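Local coordinates for type VI immunity protein Atu4351 (Agrobacterium fabrum, PDB 6ITW) that probably protects the bacterium from the toxic effector of its own type VI secretion system, as the immunity half of an effector-immunity pair, at residues E22-E26 / A27-R31; E38-L41 / D42-H46; Q78-P81 / V82-H85; A125-S128 / D129-L132. All coordinates share one frame; numbering follows the deposited sequence. Where two conformers were deposited one is given.

Contact 1: residues E22-E26 / A27-R31; sequences EIMGE and ADIAR
Ile29 N to Gly25 O (2.9 Å), with an N-H...O angle of 161° and the donor in the carbonyl plane, makes the first alpha-helical bond, and Ala30 N follows to Glu26 O at 2.7 Å. Met24, a selenomethionine in the crystal, lies over the same turn: its CG comes within 3.9 Å of Ile29 CG1 and 4.1 Å of Asp28 CB. Its CG stands opposite the backbone N (chi1 -171°), and with an extended chi2 this carries SE past Ile29 CG1; the bend at chi3 turns only the terminal CE. The loop after strand 21-22 thus turns into helix 26-31 with Gly25 as N-cap. A water relays the cap: it accepts from Gly25 N and donates to Asp28 OD2 at 2.5 Å, a water-mediated counterpart of the return bond of a capping box. Asp28 OD2 is also bonded by Asn61, while OD1 pairs with Arg31 NH1 at 2.6 Å; that salt bridge has a bent, weak hydrogen bond. On another flank Glu26 folds back at chi2, leaving OE1 4.1 Å from Ile29 CB, and its OE2 is held by Arg45. Met24 and Ile29 both continue onto helix 38-47, touching Ile44 and Leu41 respectively.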
ATOM      1  N   GLU A  22      10.761  -3.109 -12.845  1.00 38.26           N
ATOM      2  CA  GLU A  22       9.929  -3.675 -13.895  1.00 39.68           C
ATOM      3  C   GLU A  22       9.316  -2.527 -14.701  1.00 40.80           C
ATOM      4  O   GLU A  22       8.958  -1.487 -14.139  1.00 43.87           O
ATOM      5  CB  GLU A  22       8.854  -4.563 -13.260  1.00 38.63           C
ATOM      6  CG  GLU A  22       7.665  -4.979 -14.113  1.00 41.65           C
ATOM      7  CD  GLU A  22       6.643  -5.831 -13.317  1.00 46.71           C
ATOM      8  OE1 GLU A  22       5.478  -5.394 -13.182  1.00 40.43           O
ATOM      9  OE2 GLU A  22       7.007  -6.936 -12.821  1.00 43.06           O
ATOM     10  N   ILE A  23       9.232  -2.704 -16.022  1.00 35.02           N
ATOM     11  CA  ILE A  23       8.732  -1.668 -16.928  1.00 40.80           C
ATOM     12  C   ILE A  23       7.214  -1.604 -16.852  1.00 39.95           C
ATOM     13  O   ILE A  23       6.532  -2.638 -16.843  1.00 45.00           O
ATOM     14  CB  ILE A  23       9.189  -1.945 -18.372  1.00 42.99           C
ATOM     15  CG1 ILE A  23      10.652  -1.580 -18.553  1.00 40.68           C
ATOM     16  CG2 ILE A  23       8.330  -1.165 -19.389  1.00 36.47           C
ATOM     17  CD1 ILE A  23      11.162  -1.922 -19.939  1.00 42.21           C
HETATM   18  N   MSE A  24       6.667  -0.393 -16.801  1.00 38.41           N
HETATM   19  CA  MSE A  24       5.216  -0.247 -16.970  1.00 42.99           C
HETATM   20  C   MSE A  24       4.963   0.246 -18.394  1.00 42.52           C
HETATM   21  O   MSE A  24       5.392   1.345 -18.760  1.00 41.10           O
HETATM   22  CB  MSE A  24       4.608   0.708 -15.939  1.00 41.59           C
HETATM   23  CG  MSE A  24       3.098   0.689 -15.959  1.00 40.47           C
HETATM   24 SE   MSE A  24       2.229   1.769 -14.596  0.82 40.26          SE
HETATM   25  CE  MSE A  24       2.717   0.751 -13.088  1.00 61.97           C
ATOM     26  N   GLY A  25       4.298  -0.594 -19.198  1.00 44.65           N
ATOM     27  CA  GLY A  25       4.130  -0.300 -20.611  1.00 49.92           C
ATOM     28  C   GLY A  25       3.205   0.875 -20.874  1.00 51.84           C
ATOM     29  O   GLY A  25       2.407   1.299 -20.028  1.00 51.86           O
ATOM     30  N   GLU A  26       3.305   1.410 -22.093  1.00 51.68           N
ATOM     31  CA  GLU A  26       2.513   2.592 -22.430  1.00 53.89           C
ATOM     32  C   GLU A  26       1.022   2.277 -22.473  1.00 50.31           C
ATOM     33  O   GLU A  26       0.199   3.102 -22.058  1.00 44.69           O
ATOM     34  CB  GLU A  26       2.982   3.188 -23.754  1.00 54.71           C
ATOM     35  CG  GLU A  26       4.217   4.052 -23.583  1.00 54.28           C
ATOM     36  CD  GLU A  26       3.971   5.228 -22.650  1.00 56.12           C
ATOM     37  OE1 GLU A  26       2.794   5.627 -22.474  1.00 64.05           O
ATOM     38  OE2 GLU A  26       4.952   5.757 -22.088  1.00 54.85           O
ATOM     39  N   ALA A  27       0.651   1.086 -22.950  1.00 51.18           N
ATOM     40  CA  ALA A  27      -0.759   0.707 -22.914  1.00 52.48           C
ATOM     41  C   ALA A  27      -1.293   0.760 -21.485  1.00 54.91           C
ATOM     42  O   ALA A  27      -2.341   1.366 -21.224  1.00 56.03           O
ATOM     43  CB  ALA A  27      -0.952  -0.685 -23.523  1.00 43.83           C
ATOM     44  N   ASP A  28      -0.559   0.158 -20.538  1.00 51.01           N
ATOM     45  CA  ASP A  28      -0.946   0.229 -19.129  1.00 52.15           C
ATOM     46  C   ASP A  28      -1.031   1.676 -18.636  1.00 48.28           C
ATOM     47  O   ASP A  28      -2.003   2.053 -17.971  1.00 49.64           O
ATOM     48  CB  ASP A  28       0.031  -0.594 -18.283  1.00 50.14           C
ATOM     49  CG  ASP A  28      -0.280  -2.086 -18.326  1.00 51.64           C
ATOM     50  OD1 ASP A  28      -1.328  -2.453 -18.905  1.00 50.69           O
ATOM     51  OD2 ASP A  28       0.517  -2.893 -17.791  1.00 48.39           O
ATOM     52  N   ILE A  29      -0.038   2.511 -18.968  1.00 42.99           N
ATOM     53  CA  ILE A  29      -0.081   3.904 -18.520  1.00 47.97           C
ATOM     54  C   ILE A  29      -1.233   4.652 -19.189  1.00 53.55           C
ATOM     55  O   ILE A  29      -1.811   5.581 -18.601  1.00 54.09           O
ATOM     56  CB  ILE A  29       1.270   4.606 -18.782  1.00 46.45           C
ATOM     57  CG1 ILE A  29       2.408   3.924 -18.019  1.00 48.22           C
ATOM     58  CG2 ILE A  29       1.225   6.098 -18.391  1.00 44.27           C
ATOM     59  CD1 ILE A  29       3.749   4.626 -18.205  1.00 44.49           C
ATOM     60  N   ALA A  30      -1.585   4.273 -20.422  1.00 52.38           N
ATOM     61  CA  ALA A  30      -2.686   4.943 -21.105  1.00 54.71           C
ATOM     62  C   ALA A  30      -3.997   4.673 -20.389  1.00 53.80           C
ATOM     63  O   ALA A  30      -4.823   5.578 -20.209  1.00 53.08           O
ATOM     64  CB  ALA A  30      -2.759   4.487 -22.563  1.00 51.25           C
ATOM     65  N   ARG A  31      -4.178   3.433 -19.937  1.00 49.73           N
ATOM     66  CA  ARG A  31      -5.341   3.035 -19.156  1.00 51.38           C
ATOM     67  C   ARG A  31      -5.630   3.958 -17.964  1.00 51.48           C
ATOM     68  O   ARG A  31      -6.781   4.042 -17.526  1.00 51.16           O
ATOM     69  CB  ARG A  31      -5.118   1.591 -18.707  1.00 55.59           C
ATOM     70  CG  ARG A  31      -6.245   0.956 -17.944  1.00 60.49           C
ATOM     71  CD  ARG A  31      -5.985  -0.537 -17.732  1.00 66.00           C
ATOM     72  NE  ARG A  31      -6.075  -1.319 -18.965  1.00 74.12           N
ATOM     73  CZ  ARG A  31      -5.035  -1.873 -19.583  1.00 77.63           C
ATOM     74  NH1 ARG A  31      -3.818  -1.734 -19.078  1.00 69.60           N
ATOM     75  NH2 ARG A  31      -5.209  -2.573 -20.704  1.00 75.08           N
TER
HETATM   76  O   HOH W   1       2.892  -3.012 -18.551  1.00 47.27           O

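Contact 2: residues E38-L41 / D42-H46; sequences ETYL and DFIRH
Asp42 N donates to Glu38 O at 2.8 Å, and the next three backbone N-H groups find the carbonyls four residues back: Phe43 on Thr39, Ile44 on Tyr40, Arg45 on Leu41, all fairly straight. Asp42 O is shared. His46 N takes it from one face of the carbonyl plane and His46 ND1, at 3.3 Å, from the other, the acceptor staying near the imidazole plane. The Asp42 carboxylate is answered within the helix as well: Arg45 NH1 reaches Asp42 OD1 at 2.7 Å, on the anti side of the carboxylate and nearly in the guanidinium plane, a salt bridge spanning three residues. Arg45 NE is used differently, in a salt bridge with Glu26, so one guanidinium ties helix 38-47 of the GAD-like domain to helix 26-31. Glu38 adds a looser charge, its OE2 lying 4.0 Å from Arg45 NH2, too far for a salt bridge, with the two flat groups only 26° apart. Thr39 OG1 is hydrogen-bonded to Asp129 of helix 128-137. The buried flank is apolar: Tyr40 CE2 lies 3.5 Å from Ile44 CG1, and Ile44 CD1 folds back to 3.6 Å from Tyr40 OH because both torsions of Ile44 turn in the same sense (chi2 -52°). Phe43, farther along, stacks on Tyr8.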
ATOM      1  N   GLU A  38      -0.787  12.801 -13.708  1.00 47.36           N
ATOM      2  CA  GLU A  38       0.217  12.571 -14.752  1.00 48.11           C
ATOM      3  C   GLU A  38       1.642  12.715 -14.241  1.00 43.31           C
ATOM      4  O   GLU A  38       2.541  12.039 -14.758  1.00 44.70           O
ATOM      5  CB  GLU A  38       0.018  13.519 -15.941  1.00 49.45           C
ATOM      6  CG  GLU A  38      -0.241  12.764 -17.243  1.00 57.26           C
ATOM      7  CD  GLU A  38       0.966  11.949 -17.740  1.00 55.11           C
ATOM      8  OE1 GLU A  38       2.094  12.492 -17.785  1.00 53.29           O
ATOM      9  OE2 GLU A  38       0.781  10.762 -18.104  1.00 57.30           O
ATOM     10  N   THR A  39       1.888  13.600 -13.266  1.00 38.19           N
ATOM     11  CA  THR A  39       3.238  13.701 -12.727  1.00 40.43           C
ATOM     12  C   THR A  39       3.688  12.370 -12.136  1.00 44.45           C
ATOM     13  O   THR A  39       4.846  11.978 -12.291  1.00 42.55           O
ATOM     14  CB  THR A  39       3.323  14.815 -11.681  1.00 44.35           C
ATOM     15  OG1 THR A  39       2.399  14.568 -10.610  1.00 39.84           O
ATOM     16  CG2 THR A  39       3.031  16.163 -12.330  1.00 36.34           C
ATOM     17  N   TYR A  40       2.777  11.637 -11.486  1.00 43.16           N
ATOM     18  CA  TYR A  40       3.158  10.328 -10.971  1.00 38.14           C
ATOM     19  C   TYR A  40       3.403   9.345 -12.106  1.00 38.56           C
ATOM     20  O   TYR A  40       4.353   8.551 -12.055  1.00 36.49           O
ATOM     21  CB  TYR A  40       2.088   9.774 -10.022  1.00 36.19           C
ATOM     22  CG  TYR A  40       2.440   8.385  -9.561  1.00 35.91           C
ATOM     23  CD1 TYR A  40       3.294   8.183  -8.469  1.00 36.08           C
ATOM     24  CD2 TYR A  40       1.969   7.275 -10.243  1.00 30.49           C
ATOM     25  CE1 TYR A  40       3.658   6.893  -8.067  1.00 32.85           C
ATOM     26  CE2 TYR A  40       2.333   5.982  -9.854  1.00 34.68           C
ATOM     27  CZ  TYR A  40       3.170   5.802  -8.763  1.00 36.12           C
ATOM     28  OH  TYR A  40       3.513   4.522  -8.377  1.00 34.68           O
ATOM     29  N   LEU A  41       2.532   9.350 -13.123  1.00 37.87           N
ATOM     30  CA  LEU A  41       2.675   8.378 -14.204  1.00 39.99           C
ATOM     31  C   LEU A  41       3.951   8.636 -14.998  1.00 42.82           C
ATOM     32  O   LEU A  41       4.635   7.693 -15.418  1.00 41.48           O
ATOM     33  CB  LEU A  41       1.450   8.408 -15.112  1.00 40.03           C
ATOM     34  CG  LEU A  41       0.148   7.873 -14.512  1.00 45.98           C
ATOM     35  CD1 LEU A  41      -1.033   8.140 -15.468  1.00 39.82           C
ATOM     36  CD2 LEU A  41       0.273   6.374 -14.181  1.00 30.18           C
ATOM     37  N   ASP A  42       4.305   9.906 -15.184  1.00 40.49           N
ATOM     38  CA  ASP A  42       5.542  10.211 -15.887  1.00 43.81           C
ATOM     39  C   ASP A  42       6.764   9.780 -15.078  1.00 42.97           C
ATOM     40  O   ASP A  42       7.731   9.250 -15.640  1.00 40.92           O
ATOM     41  CB  ASP A  42       5.603  11.701 -16.228  1.00 46.05           C
ATOM     42  CG  ASP A  42       6.666  11.998 -17.283  1.00 56.56           C
ATOM     43  OD1 ASP A  42       6.689  11.270 -18.309  1.00 50.29           O
ATOM     44  OD2 ASP A  42       7.484  12.930 -17.083  1.00 50.15           O
ATOM     45  N   PHE A  43       6.735   9.984 -13.760  1.00 40.55           N
ATOM     46  CA  PHE A  43       7.756   9.399 -12.891  1.00 38.87           C
ATOM     47  C   PHE A  43       7.929   7.895 -13.162  1.00 40.56           C
ATOM     48  O   PHE A  43       9.046   7.416 -13.409  1.00 37.28           O
ATOM     49  CB  PHE A  43       7.391   9.670 -11.429  1.00 36.46           C
ATOM     50  CG  PHE A  43       8.266   8.963 -10.445  1.00 40.32           C
ATOM     51  CD1 PHE A  43       9.603   9.318 -10.302  1.00 37.08           C
ATOM     52  CD2 PHE A  43       7.755   7.933  -9.660  1.00 36.89           C
ATOM     53  CE1 PHE A  43      10.422   8.661  -9.381  1.00 34.51           C
ATOM     54  CE2 PHE A  43       8.552   7.276  -8.723  1.00 33.49           C
ATOM     55  CZ  PHE A  43       9.891   7.638  -8.583  1.00 36.07           C
ATOM     56  N   ILE A  44       6.823   7.143 -13.181  1.00 38.59           N
ATOM     57  CA  ILE A  44       6.905   5.703 -13.428  1.00 39.52           C
ATOM     58  C   ILE A  44       7.405   5.410 -14.842  1.00 37.50           C
ATOM     59  O   ILE A  44       8.171   4.456 -15.067  1.00 33.75           O
ATOM     60  CB  ILE A  44       5.537   5.053 -13.173  1.00 36.44           C
ATOM     61  CG1 ILE A  44       5.172   5.212 -11.704  1.00 37.88           C
ATOM     62  CG2 ILE A  44       5.560   3.589 -13.592  1.00 34.96           C
ATOM     63  CD1 ILE A  44       6.239   4.739 -10.765  1.00 32.10           C
ATOM     64  N   ARG A  45       6.957   6.202 -15.819  1.00 35.65           N
ATOM     65  CA  ARG A  45       7.421   6.017 -17.192  1.00 40.90           C
ATOM     66  C   ARG A  45       8.945   6.081 -17.269  1.00 38.65           C
ATOM     67  O   ARG A  45       9.576   5.302 -17.989  1.00 37.27           O
ATOM     68  CB  ARG A  45       6.791   7.079 -18.102  1.00 38.16           C
ATOM     69  CG  ARG A  45       7.300   7.053 -19.541  1.00 41.10           C
ATOM     70  CD  ARG A  45       6.752   8.239 -20.372  1.00 41.76           C
ATOM     71  NE  ARG A  45       5.339   8.052 -20.670  1.00 43.63           N
ATOM     72  CZ  ARG A  45       4.356   8.776 -20.147  1.00 45.41           C
ATOM     73  NH1 ARG A  45       4.622   9.763 -19.299  1.00 44.23           N
ATOM     74  NH2 ARG A  45       3.100   8.508 -20.472  1.00 49.36           N
ATOM     75  N   HIS A  46       9.549   6.987 -16.505  1.00 34.56           N
ATOM     76  CA  HIS A  46      10.995   7.130 -16.492  1.00 37.12           C
ATOM     77  C   HIS A  46      11.668   6.094 -15.599  1.00 38.85           C
ATOM     78  O   HIS A  46      12.587   5.385 -16.034  1.00 38.30           O
ATOM     79  CB  HIS A  46      11.351   8.538 -16.030  1.00 34.26           C
ATOM     80  CG  HIS A  46      11.336   9.541 -17.136  1.00 39.48           C
ATOM     81  ND1 HIS A  46      10.259  10.366 -17.379  1.00 41.44           N
ATOM     82  CD2 HIS A  46      12.263   9.841 -18.078  1.00 32.67           C
ATOM     83  CE1 HIS A  46      10.526  11.137 -18.417  1.00 38.27           C
ATOM     84  NE2 HIS A  46      11.736  10.841 -18.856  1.00 38.00           N
TER

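Contact 3: residues Q78-P81 / V82-H85; sequences QLNP and VRTH
Asn80 O is gripped by two donors, Arg83 N and Thr84 OG1, each at 2.8 Å and reaching it from opposite faces of the carbonyl plane. Neither lies on a lone pair; the backbone donor stands 45° above the plane and the hydroxyl 57°. The Thr84 hydroxyl gives its proton here and in turn accepts from Asn99 ND2, which fixes its rotation. The Asn80 side chain closes a second loop: with CG opposite its own backbone N (chi1 169°), OD1 folds over the chain and takes Val82 N at 3.1 Å. The amide lies side by side with Val82, and ND2 comes 3.7 Å from Arg83 CD, while the charged end of Arg83 goes on to Asp101. A further backbone bond, Thr84 N to Pro81 O at 3.1 Å, is shifted one residue along from that of Arg83 N to Asn80 O. Pro81 and Thr84 both lean on Val69 and Leu73 of helix 66-73. With Pro81 and Val82 in the helical region, Asn80-Arg83 is a type I beta turn; the OD1 bond to the residue after proline is an Asx turn, and together they form an Asx-Pro turn leading from the loop into strand 84-90 of the mixed sheet.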
ATOM      1  N   GLN A  78     -17.989   4.578  -0.781  1.00 51.72           N
ATOM      2  CA  GLN A  78     -17.086   5.721  -0.844  1.00 51.12           C
ATOM      3  C   GLN A  78     -15.736   5.398  -1.483  1.00 53.59           C
ATOM      4  O   GLN A  78     -15.227   6.192  -2.284  1.00 50.06           O
ATOM      5  CB  GLN A  78     -16.867   6.265   0.556  1.00 52.12           C
ATOM      6  CG  GLN A  78     -18.151   6.582   1.277  1.00 55.66           C
ATOM      7  CD  GLN A  78     -17.892   7.295   2.571  1.00 58.16           C
ATOM      8  OE1 GLN A  78     -17.266   6.744   3.484  1.00 60.11           O
ATOM      9  NE2 GLN A  78     -18.348   8.540   2.659  1.00 62.27           N
ATOM     10  N   LEU A  79     -15.125   4.266  -1.128  1.00 53.06           N
ATOM     11  CA  LEU A  79     -13.844   3.852  -1.707  1.00 46.51           C
ATOM     12  C   LEU A  79     -14.118   2.737  -2.707  1.00 46.23           C
ATOM     13  O   LEU A  79     -13.874   1.554  -2.459  1.00 47.16           O
ATOM     14  CB  LEU A  79     -12.875   3.408  -0.620  1.00 40.47           C
ATOM     15  CG  LEU A  79     -12.530   4.500   0.375  1.00 44.41           C
ATOM     16  CD1 LEU A  79     -11.539   3.953   1.399  1.00 40.12           C
ATOM     17  CD2 LEU A  79     -12.000   5.736  -0.369  1.00 40.73           C
ATOM     18  N   ASN A  80     -14.624   3.132  -3.857  1.00 44.47           N
ATOM     19  CA  ASN A  80     -15.051   2.177  -4.865  1.00 44.22           C
ATOM     20  C   ASN A  80     -13.838   1.501  -5.503  1.00 45.44           C
ATOM     21  O   ASN A  80     -12.983   2.194  -6.073  1.00 41.46           O
ATOM     22  CB  ASN A  80     -15.898   2.930  -5.891  1.00 40.74           C
ATOM     23  CG  ASN A  80     -16.202   2.124  -7.130  1.00 45.98           C
ATOM     24  OD1 ASN A  80     -16.136   0.889  -7.147  1.00 49.62           O
ATOM     25  ND2 ASN A  80     -16.543   2.834  -8.194  1.00 51.63           N
ATOM     26  N   PRO A  81     -13.731   0.172  -5.455  1.00 44.25           N
ATOM     27  CA  PRO A  81     -12.540  -0.487  -6.033  1.00 41.95           C
ATOM     28  C   PRO A  81     -12.258  -0.083  -7.472  1.00 45.72           C
ATOM     29  O   PRO A  81     -11.085   0.033  -7.856  1.00 43.39           O
ATOM     30  CB  PRO A  81     -12.863  -1.988  -5.934  1.00 39.85           C
ATOM     31  CG  PRO A  81     -14.133  -2.112  -5.159  1.00 41.35           C
ATOM     32  CD  PRO A  81     -14.778  -0.773  -5.032  1.00 40.23           C
ATOM     33  N   VAL A  82     -13.306   0.162  -8.270  1.00 46.63           N
ATOM     34  CA  VAL A  82     -13.134   0.523  -9.679  1.00 44.42           C
ATOM     35  C   VAL A  82     -12.376   1.834  -9.834  1.00 41.91           C
ATOM     36  O   VAL A  82     -11.757   2.072 -10.874  1.00 46.41           O
ATOM     37  CB  VAL A  82     -14.512   0.586 -10.395  1.00 48.01           C
ATOM     38  CG1 VAL A  82     -14.357   0.955 -11.867  1.00 41.55           C
ATOM     39  CG2 VAL A  82     -15.245  -0.755 -10.296  1.00 42.10           C
ATOM     40  N   ARG A  83     -12.388   2.689  -8.814  1.00 41.94           N
ATOM     41  CA  ARG A  83     -11.711   3.981  -8.861  1.00 42.27           C
ATOM     42  C   ARG A  83     -10.521   4.045  -7.900  1.00 41.25           C
ATOM     43  O   ARG A  83     -10.071   5.140  -7.528  1.00 38.68           O
ATOM     44  CB  ARG A  83     -12.718   5.096  -8.564  1.00 44.77           C
ATOM     45  CG  ARG A  83     -13.837   5.150  -9.608  1.00 47.52           C
ATOM     46  CD  ARG A  83     -15.006   6.044  -9.197  1.00 48.21           C
ATOM     47  NE  ARG A  83     -14.631   7.448  -9.099  1.00 50.83           N
ATOM     48  CZ  ARG A  83     -14.457   8.245 -10.158  1.00 66.13           C
ATOM     49  NH1 ARG A  83     -14.609   7.755 -11.387  1.00 59.96           N
ATOM     50  NH2 ARG A  83     -14.123   9.526  -9.992  1.00 52.99           N
ATOM     51  N   THR A  84     -10.004   2.890  -7.488  1.00 41.16           N
ATOM     52  CA  THR A  84      -8.911   2.834  -6.525  1.00 41.94           C
ATOM     53  C   THR A  84      -7.809   1.961  -7.095  1.00 35.96           C
ATOM     54  O   THR A  84      -8.063   0.828  -7.522  1.00 38.77           O
ATOM     55  CB  THR A  84      -9.379   2.295  -5.174  1.00 39.57           C
ATOM     56  OG1 THR A  84     -10.576   2.984  -4.775  1.00 38.43           O
ATOM     57  CG2 THR A  84      -8.279   2.495  -4.118  1.00 35.54           C
ATOM     58  N   HIS A  85      -6.592   2.488  -7.105  1.00 34.48           N
ATOM     59  CA  HIS A  85      -5.514   1.891  -7.882  1.00 36.81           C
ATOM     60  C   HIS A  85      -4.305   1.675  -6.991  1.00 31.40           C
ATOM     61  O   HIS A  85      -3.800   2.628  -6.390  1.00 34.52           O
ATOM     62  CB  HIS A  85      -5.180   2.784  -9.078  1.00 34.92           C
ATOM     63  CG  HIS A  85      -6.400   3.238  -9.809  1.00 40.08           C
ATOM     64  ND1 HIS A  85      -7.190   2.370 -10.536  1.00 43.85           N
ATOM     65  CD2 HIS A  85      -7.008   4.446  -9.870  1.00 37.66           C
ATOM     66  CE1 HIS A  85      -8.215   3.035 -11.039  1.00 45.15           C
ATOM     67  NE2 HIS A  85      -8.129   4.295 -10.648  1.00 43.86           N
TER

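Contact 4: residues A125-S128 / D129-L132; sequences AERS and DINL
Arg127 O receives Asn131 N at 2.6 Å, and Ser128 O receives Leu132 N at 2.9 Å. Side-chain carbons pack round Arg127 O, with Asn131 CB 3.2 Å and Ile130 CB 3.5 Å from it. The Arg127 side chain has two modelled conformers, so its own placement is less certain. In one of them the chain runs across Asn131, one face of its guanidinium over Asn131 CA and its plane turned 80° from the amide; the approach of Arg127 NH1 to Asn131 ND2, both donors, belongs to that conformer and is no bond.

These bonds start helix 128-137, where the chain passes from the 3-10 turn 125-127 into regular alpha-helix. Ser128 bridges the change: its OG donates to Ala125 O at 3.0 Å and is hydrogen-bonded to Lys103 as well, so the turn is tied both to the helix start and to strand 103-108. Farther out, neighbours orient the polar ends. Asn131 swings CG away from its backbone N (chi1 -178°), and its OD1 is bonded to Thr104. Asp129, leaving the helix on a different flank, is held through OD2 by Thr39 of helix 38-47 and touches Met7 and Pro37. Ser128, Asn131 and Leu132 all rest on Trp98 of strand 94-99, which seats this first turn against the sheet.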
ATOM      1  N   ALA A 125      -9.208  19.589  -5.332  1.00 73.61           N
ATOM      2  CA  ALA A 125      -8.806  18.717  -6.438  1.00 72.05           C
ATOM      3  C   ALA A 125      -7.527  19.176  -7.134  1.00 72.96           C
ATOM      4  O   ALA A 125      -6.890  18.366  -7.821  1.00 73.04           O
ATOM      5  CB  ALA A 125      -9.938  18.605  -7.464  1.00 69.29           C
ATOM      6  N   GLU A 126      -7.134  20.443  -6.983  1.00 71.62           N
ATOM      7  CA  GLU A 126      -5.887  20.908  -7.580  1.00 73.93           C
ATOM      8  C   GLU A 126      -4.669  20.609  -6.717  1.00 68.55           C
ATOM      9  O   GLU A 126      -3.580  21.115  -7.009  1.00 72.58           O
ATOM     10  CB  GLU A 126      -5.959  22.405  -7.885  1.00 75.99           C
ATOM     11  CG  GLU A 126      -6.378  22.710  -9.332  1.00 91.24           C
ATOM     12  CD  GLU A 126      -5.237  22.562 -10.345  1.00101.14           C
ATOM     13  OE1 GLU A 126      -4.237  23.310 -10.240  1.00103.91           O
ATOM     14  OE2 GLU A 126      -5.342  21.697 -11.247  1.00 95.27           O
ATOM     15  N   ARG A 127      -4.823  19.819  -5.659  1.00 62.13           N
ATOM     16  CA  ARG A 127      -3.702  19.358  -4.850  0.53 58.37           C
ATOM     17  C   ARG A 127      -3.354  17.894  -5.120  1.00 53.75           C
ATOM     18  O   ARG A 127      -2.470  17.350  -4.456  1.00 53.79           O
ATOM     19  CB  ARG A 127      -4.009  19.566  -3.354  0.53 55.77           C
ATOM     20  CG  ARG A 127      -2.830  20.097  -2.502  0.53 52.86           C
ATOM     21  CD  ARG A 127      -3.091  19.969  -0.987  0.53 50.00           C
ATOM     22  NE  ARG A 127      -2.133  19.091  -0.292  0.53 49.09           N
ATOM     23  CZ  ARG A 127      -2.332  17.797  -0.019  0.53 40.03           C
ATOM     24  NH1 ARG A 127      -3.447  17.201  -0.369  0.53 40.20           N
ATOM     25  NH2 ARG A 127      -1.413  17.100   0.619  0.53 37.89           N
ATOM     26  N   SER A 128      -4.024  17.253  -6.090  1.00 52.68           N
ATOM     27  CA  SER A 128      -3.834  15.831  -6.378  1.00 53.43           C
ATOM     28  C   SER A 128      -2.369  15.476  -6.614  1.00 53.06           C
ATOM     29  O   SER A 128      -1.815  14.619  -5.916  1.00 49.38           O
ATOM     30  CB  SER A 128      -4.676  15.426  -7.593  1.00 52.35           C
ATOM     31  OG  SER A 128      -6.051  15.489  -7.275  1.00 54.16           O
ATOM     32  N   ASP A 129      -1.734  16.111  -7.610  1.00 51.68           N
ATOM     33  CA  ASP A 129      -0.323  15.854  -7.895  1.00 48.22           C
ATOM     34  C   ASP A 129       0.542  15.984  -6.643  1.00 49.22           C
ATOM     35  O   ASP A 129       1.374  15.115  -6.349  1.00 48.04           O
ATOM     36  CB  ASP A 129       0.172  16.808  -8.980  1.00 45.54           C
ATOM     37  CG  ASP A 129      -0.408  16.495 -10.319  1.00 46.45           C
ATOM     38  OD1 ASP A 129      -1.522  16.974 -10.605  1.00 51.16           O
ATOM     39  OD2 ASP A 129       0.224  15.730 -11.077  1.00 49.99           O
ATOM     40  N   ILE A 130       0.344  17.063  -5.890  1.00 48.74           N
ATOM     41  CA  ILE A 130       1.097  17.292  -4.659  1.00 50.12           C
ATOM     42  C   ILE A 130       0.767  16.229  -3.612  1.00 45.97           C
ATOM     43  O   ILE A 130       1.651  15.760  -2.887  1.00 45.70           O
ATOM     44  CB  ILE A 130       0.792  18.713  -4.149  1.00 49.90           C
ATOM     45  CG1 ILE A 130       1.384  19.752  -5.106  1.00 52.10           C
ATOM     46  CG2 ILE A 130       1.275  18.917  -2.720  1.00 45.05           C
ATOM     47  CD1 ILE A 130       0.783  21.152  -4.930  1.00 53.22           C
ATOM     48  N   ASN A 131      -0.510  15.847  -3.513  1.00 45.82           N
ATOM     49  CA  ASN A 131      -0.951  14.855  -2.533  1.00 46.29           C
ATOM     50  C   ASN A 131      -0.257  13.518  -2.759  1.00 44.45           C
ATOM     51  O   ASN A 131       0.275  12.911  -1.823  1.00 43.04           O
ATOM     52  CB  ASN A 131      -2.478  14.685  -2.614  1.00 43.10           C
ATOM     53  CG  ASN A 131      -3.026  13.696  -1.572  1.00 45.37           C
ATOM     54  OD1 ASN A 131      -3.192  12.504  -1.848  1.00 49.04           O
ATOM     55  ND2 ASN A 131      -3.318  14.196  -0.380  1.00 49.92           N
ATOM     56  N   LEU A 132      -0.268  13.031  -4.001  1.00 42.23           N
ATOM     57  CA  LEU A 132       0.440  11.794  -4.297  1.00 42.44           C
ATOM     58  C   LEU A 132       1.935  11.968  -4.095  1.00 42.98           C
ATOM     59  O   LEU A 132       2.614  11.043  -3.638  1.00 42.99           O
ATOM     60  CB  LEU A 132       0.135  11.336  -5.720  1.00 39.97           C
ATOM     61  CG  LEU A 132       0.635   9.939  -6.093  1.00 42.61           C
ATOM     62  CD1 LEU A 132       0.530   8.937  -4.916  1.00 35.97           C
ATOM     63  CD2 LEU A 132      -0.144   9.440  -7.296  1.00 33.91           C
TER

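Contacts 1 to 3 are partly buried, contact 2 most of all with four of its eight touching residues buried, whereas contact 4 is a surface contact. Contacts 1 and 2 sit side by side on successive helices, 26-31 and 38-47, joined by one salt bridge and apolar packing. Contact 4 meets contact 2 from helix 128-137. Contact 3 stands apart, its centre about 17 to 21 Å from the other three, at the entry to a sheet strand. The chemistry follows place: contact 1 starts a helix with a water-relayed cap, contact 4 starts one from a 3-10 turn with a serine bridge, contact 2 runs along nearly the whole of helix 38-47, adding a salt bridge to its backbone ladder, and contact 3 relies on turn bonds out of the carbonyl planes.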